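Local coordinates for protein probable glycosidase crf1 (Neosartorya fumigata, PDB 6IBU) that cleaves chitin and transfers the released chains to beta-1,6-glucan or to other chitin, cross-linking polysaccharides in the fungal cell wall and septa, at residues A[19-24]-A[220-225]; A[101-106]-A[140-145]. One frame throughout, in Å; residues are numbered along the deposited sequence.

Contact 1 (A[19-24]-A[220-225]); sequences ASTYTA and RIENAN
Strands 21-24 and 220-223 run antiparallel, their axes 4.7 Å apart at 172°. Tyr22 and Ile221 form the hydrogen-bonded pair, Tyr22 N to Ile221 O and Ile221 N to Tyr22 O, each 2.7 Å. Beyond it Asn223 N reaches Ser20 O at 2.8 Å. The non-hydrogen-bonded pairs Thr21-Glu222 and Thr23-Arg220 put their side chains on the other face from Tyr22 and Ile221. There Arg220, extended from CG to NE, runs beside Thr23, whose CG2 lies 3.6 Å from Arg220 NH1. Thr21 CG2, anti to the backbone N, lies over one face of the guanidinium. Arg220 NE and NH2 both grip Glu222 OE2, side-on and in the guanidinium plane, at 3.1 Å each. On the buried face Tyr22 CB and Ile221 CB meet at 4.4 Å, and Tyr22 OH bonds to Trp35. Asn223 CB sits 3.4 Å from Ala19 O; its OD1 takes the N-H of Asn225 in an Asx turn and its ND2 holds Leu17 O. Strand 21-25, paired with 212-223 alone, thus edges one sheet of the GH16 beta-sandwich with two chemistries: a salt bridge along strand 220-223 that probably limits guanidinium rotation beneath the Thr21 methyl, and apolar contacts of Tyr22 and Ile221 facing inward.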
loop_
_atom_site.group_PDB
_atom_site.type_symbol
_atom_site.label_atom_id
_atom_site.label_comp_id
_atom_site.label_asym_id
_atom_site.label_seq_id
_atom_site.Cartn_x
_atom_site.Cartn_y
_atom_site.Cartn_z
ATOM N N ALA A 19 -6.039 15.985 -10.306
ATOM C CA ALA A 19 -5.894 17.006 -9.250
ATOM C C ALA A 19 -4.485 16.909 -8.672
ATOM O O ALA A 19 -3.850 15.854 -8.809
ATOM C CB ALA A 19 -6.948 16.802 -8.193
ATOM N N SER A 20 -4.011 17.978 -8.048
ATOM C CA SER A 20 -2.674 17.958 -7.414
ATOM C C SER A 20 -2.798 17.351 -6.012
ATOM O O SER A 20 -1.807 16.804 -5.528
ATOM C CB SER A 20 -2.027 19.316 -7.436
ATOM O OG SER A 20 -2.572 20.142 -6.427
ATOM N N THR A 21 -3.987 17.407 -5.401
ATOM C CA THR A 21 -4.234 16.926 -4.013
ATOM C C THR A 21 -5.549 16.146 -3.921
ATOM O O THR A 21 -6.536 16.583 -4.502
ATOM C CB THR A 21 -4.252 18.098 -3.036
ATOM O OG1 THR A 21 -2.931 18.634 -2.991
ATOM C CG2 THR A 21 -4.660 17.693 -1.639
ATOM N N TYR A 22 -5.540 15.033 -3.189
ATOM C CA TYR A 22 -6.748 14.278 -2.760
ATOM C C TYR A 22 -6.654 14.039 -1.252
ATOM O O TYR A 22 -5.620 13.623 -0.787
ATOM C CB TYR A 22 -6.866 12.969 -3.526
ATOM C CG TYR A 22 -7.891 12.048 -2.940
ATOM C CD1 TYR A 22 -9.217 12.149 -3.318
ATOM C CD2 TYR A 22 -7.548 11.118 -1.976
ATOM C CE1 TYR A 22 -10.185 11.319 -2.784
ATOM C CE2 TYR A 22 -8.500 10.282 -1.424
ATOM C CZ TYR A 22 -9.823 10.399 -1.816
ATOM O OH TYR A 22 -10.764 9.597 -1.254
ATOM N N THR A 23 -7.697 14.369 -0.507
ATOM C CA THR A 23 -7.801 14.159 0.955
ATOM C C THR A 23 -9.157 13.510 1.247
ATOM O O THR A 23 -10.153 13.863 0.626
ATOM C CB THR A 23 -7.591 15.449 1.759
ATOM O OG1 THR A 23 -8.577 16.396 1.359
ATOM C CG2 THR A 23 -6.227 16.074 1.575
ATOM N N ALA A 24 -9.158 12.534 2.142
ATOM C CA ALA A 24 -10.353 11.835 2.657
ATOM C C ALA A 24 -10.198 11.788 4.172
ATOM O O ALA A 24 -9.181 11.282 4.630
ATOM C CB ALA A 24 -10.455 10.465 2.045
ATOM N N ARG A 220 -4.151 11.239 2.550
ATOM C CA ARG A 220 -3.744 12.387 1.714
ATOM C C ARG A 220 -2.903 11.866 0.552
ATOM O O ARG A 220 -1.876 11.232 0.811
ATOM C CB ARG A 220 -2.976 13.403 2.551
ATOM C CG ARG A 220 -2.546 14.628 1.762
ATOM C CD ARG A 220 -1.614 15.503 2.564
ATOM N NE ARG A 220 -1.222 16.667 1.772
ATOM C CZ ARG A 220 -1.969 17.753 1.589
ATOM N NH1 ARG A 220 -3.164 17.856 2.152
ATOM N NH2 ARG A 220 -1.502 18.753 0.859
ATOM N N ILE A 221 -3.329 12.108 -0.683
ATOM C CA ILE A 221 -2.480 11.851 -1.877
ATOM C C ILE A 221 -2.171 13.179 -2.563
ATOM O O ILE A 221 -3.100 13.976 -2.816
ATOM C CB ILE A 221 -3.134 10.840 -2.826
ATOM C CG1 ILE A 221 -3.190 9.456 -2.174
ATOM C CG2 ILE A 221 -2.400 10.827 -4.160
ATOM C CD1 ILE A 221 -3.985 8.441 -2.953
ATOM N N GLU A 222 -0.897 13.398 -2.855
ATOM C CA GLU A 222 -0.423 14.517 -3.707
ATOM C C GLU A 222 0.053 13.923 -5.020
ATOM O O GLU A 222 0.851 12.994 -4.975
ATOM C CB GLU A 222 0.711 15.258 -3.030
ATOM C CG GLU A 222 0.284 15.916 -1.744
ATOM C CD GLU A 222 1.382 16.737 -1.100
ATOM O OE1 GLU A 222 2.534 16.689 -1.615
ATOM O OE2 GLU A 222 1.086 17.427 -0.094
ATOM N N ASN A 223 -0.533 14.355 -6.124
ATOM C CA ASN A 223 -0.185 13.842 -7.464
ATOM C C ASN A 223 0.765 14.868 -8.084
ATOM O O ASN A 223 0.318 15.999 -8.348
ATOM C CB ASN A 223 -1.427 13.583 -8.304
ATOM C CG ASN A 223 -1.102 12.894 -9.610
ATOM O OD1 ASN A 223 0.069 12.674 -9.925
ATOM N ND2 ASN A 223 -2.133 12.536 -10.364
ATOM N N ALA A 224 2.019 14.485 -8.290
ATOM C CA ALA A 224 3.073 15.330 -8.900
ATOM C C ALA A 224 2.680 15.660 -10.348
ATOM O O ALA A 224 3.069 16.734 -10.836
ATOM C CB ALA A 224 4.420 14.622 -8.827
ATOM N N ASN A 225 1.935 14.766 -11.000
ATOM C CA ASN A 225 1.600 14.856 -12.447
ATOM C C ASN A 225 0.099 14.669 -12.646
ATOM O O ASN A 225 -0.348 13.706 -13.255
ATOM C CB ASN A 225 2.433 13.847 -13.243
ATOM C CG ASN A 225 3.904 14.213 -13.205
ATOM O OD1 ASN A 225 4.346 15.078 -13.958
ATOM N ND2 ASN A 225 4.646 13.647 -12.262
#

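Contact 2 (A[101-106]-A[140-145]); sequences WEVLGG and HTYTID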
loop_
_atom_site.group_PDB
_atom_site.type_symbol
_atom_site.label_atom_id
_atom_site.label_comp_id
_atom_site.label_asym_id
_atom_site.label_seq_id
_atom_site.Cartn_x
_atom_site.Cartn_y
_atom_site.Cartn_z
ATOM N N TRP A 101 3.871 -0.499 3.177
ATOM C CA TRP A 101 4.020 -0.680 4.636
ATOM C C TRP A 101 3.318 -1.985 5.004
ATOM O O TRP A 101 2.255 -2.244 4.443
ATOM C CB TRP A 101 3.387 0.497 5.382
ATOM C CG TRP A 101 3.891 1.879 5.106
ATOM C CD1 TRP A 101 3.346 2.810 4.276
ATOM C CD2 TRP A 101 4.959 2.552 5.794
ATOM N NE1 TRP A 101 4.028 3.990 4.350
ATOM C CE2 TRP A 101 5.020 3.870 5.289
ATOM C CE3 TRP A 101 5.890 2.160 6.754
ATOM C CZ2 TRP A 101 5.971 4.794 5.736
ATOM C CZ3 TRP A 101 6.825 3.067 7.197
ATOM C CH2 TRP A 101 6.853 4.370 6.702
ATOM N N GLU A 102 3.905 -2.804 5.872
ATOM C CA GLU A 102 3.209 -3.981 6.451
ATOM C C GLU A 102 3.353 -3.918 7.968
ATOM O O GLU A 102 4.473 -3.870 8.435
ATOM C CB GLU A 102 3.790 -5.293 5.933
ATOM C CG GLU A 102 3.857 -5.393 4.419
ATOM C CD GLU A 102 2.497 -5.464 3.744
ATOM O OE1 GLU A 102 1.596 -6.127 4.273
ATOM O OE2 GLU A 102 2.330 -4.826 2.701
ATOM N N VAL A 103 2.260 -3.916 8.717
ATOM C CA VAL A 103 2.320 -4.159 10.182
ATOM C C VAL A 103 1.867 -5.601 10.453
ATOM O O VAL A 103 0.953 -6.087 9.792
ATOM C CB VAL A 103 1.496 -3.122 10.968
ATOM C CG1 VAL A 103 1.538 -3.404 12.453
ATOM C CG2 VAL A 103 1.977 -1.708 10.700
ATOM N N LEU A 104 2.519 -6.268 11.399
ATOM C CA LEU A 104 2.134 -7.629 11.846
ATOM C C LEU A 104 1.515 -7.472 13.227
ATOM O O LEU A 104 2.104 -6.737 14.037
ATOM C CB LEU A 104 3.374 -8.514 11.858
ATOM C CG LEU A 104 4.110 -8.571 10.520
ATOM C CD1 LEU A 104 5.368 -9.391 10.669
ATOM C CD2 LEU A 104 3.230 -9.137 9.400
ATOM N N GLY A 105 0.357 -8.091 13.459
ATOM C CA GLY A 105 -0.391 -7.937 14.723
ATOM C C GLY A 105 0.428 -8.253 15.958
ATOM O O GLY A 105 0.306 -7.535 16.926
ATOM N N GLY A 106 1.266 -9.280 15.942
ATOM C CA GLY A 106 1.982 -9.710 17.160
ATOM C C GLY A 106 3.316 -9.015 17.320
ATOM O O GLY A 106 3.968 -9.208 18.372
ATOM N N HIS A 140 -0.624 6.206 13.739
ATOM C CA HIS A 140 0.614 6.839 13.240
ATOM C C HIS A 140 0.316 7.354 11.846
ATOM O O HIS A 140 -0.608 6.856 11.217
ATOM C CB HIS A 140 1.779 5.844 13.212
ATOM C CG HIS A 140 2.263 5.466 14.566
ATOM N ND1 HIS A 140 3.005 6.329 15.334
ATOM C CD2 HIS A 140 2.094 4.339 15.290
ATOM C CE1 HIS A 140 3.279 5.740 16.484
ATOM N NE2 HIS A 140 2.724 4.526 16.484
ATOM N N THR A 141 1.117 8.292 11.377
ATOM C CA THR A 141 1.025 8.804 10.003
ATOM C C THR A 141 2.096 8.094 9.188
ATOM O O THR A 141 3.267 8.340 9.422
ATOM C CB THR A 141 1.175 10.319 9.970
ATOM O OG1 THR A 141 0.180 10.837 10.840
ATOM C CG2 THR A 141 0.993 10.864 8.578
ATOM N N TYR A 142 1.680 7.268 8.243
ATOM C CA TYR A 142 2.603 6.541 7.346
ATOM C C TYR A 142 2.660 7.306 6.024
ATOM O O TYR A 142 1.643 7.439 5.341
ATOM C CB TYR A 142 2.139 5.108 7.197
ATOM C CG TYR A 142 2.138 4.326 8.481
ATOM C CD1 TYR A 142 3.249 3.595 8.877
ATOM C CD2 TYR A 142 1.011 4.300 9.293
ATOM C CE1 TYR A 142 3.239 2.866 10.056
ATOM C CE2 TYR A 142 0.978 3.551 10.453
ATOM C CZ TYR A 142 2.089 2.826 10.838
ATOM O OH TYR A 142 2.058 2.104 11.999
ATOM N N THR A 143 3.835 7.813 5.695
ATOM C CA THR A 143 4.031 8.717 4.543
ATOM C C THR A 143 5.039 8.103 3.572
ATOM O O THR A 143 6.113 7.714 4.003
ATOM C CB THR A 143 4.515 10.086 5.018
ATOM O OG1 THR A 143 3.627 10.507 6.051
ATOM C CG2 THR A 143 4.584 11.092 3.889
ATOM N N ILE A 144 4.683 8.063 2.298
ATOM C CA ILE A 144 5.587 7.651 1.192
ATOM C C ILE A 144 5.754 8.846 0.271
ATOM O O ILE A 144 4.770 9.246 -0.276
ATOM C CB ILE A 144 5.023 6.441 0.442
ATOM C CG1 ILE A 144 4.920 5.215 1.346
ATOM C CG2 ILE A 144 5.862 6.164 -0.800
ATOM C CD1 ILE A 144 4.172 4.060 0.741
ATOM N N ASP A 145 6.951 9.405 0.192
ATOM C CA ASP A 145 7.324 10.461 -0.777
ATOM C C ASP A 145 7.957 9.765 -1.976
ATOM O O ASP A 145 8.873 8.983 -1.804
ATOM C CB ASP A 145 8.220 11.521 -0.146
ATOM C CG ASP A 145 7.398 12.552 0.633
ATOM O OD1 ASP A 145 6.810 13.492 -0.017
ATOM O OD2 ASP A 145 7.302 12.395 1.889
HETATM O O HOH W 1 2.025 5.798 3.117
#
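Trp101 lays one face of its indole against Tyr142, joining strands 101-105 and 140-145 of two sheets, the strand axes no closer than 10.0 Å. Tyr142 CB stands over the face of the five-membered ring, 3.7 Å from its centroid, a CH-pi contact. The phenol then turns its edge to the six-membered ring: centroids are 5.1 Å apart with planes at 67°, and CD1 leads the approach, displaced toward the rim. Both first torsions, -59° in Trp101 and -62° in Tyr142, set CG anti to the carbonyl carbon, turning both rings into the interior. The benzo edge of the indole ends at Thr143 O, 3.4 Å from Trp101 CZ2 and near the ring plane. Beside the pyrrole end Ile144 runs antiparallel to the indole, its CG1 approaching Trp101 NE1 obliquely at 3.4 Å. Trp101 NE1 gives its hydrogen to a water at 3.0 Å, and that water donates in turn to Tyr142 O, satisfying a buried indole N-H. Val103 CG2 adds a contact at 4.0 Å to Tyr142 OH. Glu102, a chitin-binding residue and by similarity the proton donor, lies on the opposite side of the strand. This is the face-to-face packing of the two sheets in the beta-sandwich core. Strands 85-93 and 110-116 flank strand 98-105, lending Ile89 and Val111, strands 71-78 and 150-155 flank 140-146, and Trp153 meets Trp101 edge-to-face.

From the N terminus the chain enters strand 21-25, whose partner, strand 212-223, comes almost two hundred residues later; contact 1 therefore closes a loop that takes in nearly all of the GH16 fold. Contact 2 lies wholly within that loop and closes a shorter one, from strand 98-105 to strand 140-146, so the two nest without crossing. Their centres are 19 Å apart and they do not touch. Contact 1 joins neighbours within one antiparallel sheet, whereas contact 2 packs that sheet, through strand 140-146, on the sheet carrying the proposed catalytic glutamates. Strand 71-78, paired with both 212-223 and 140-146, joins the two contacts within that one sheet of the concanavalin-clan beta-sandwich.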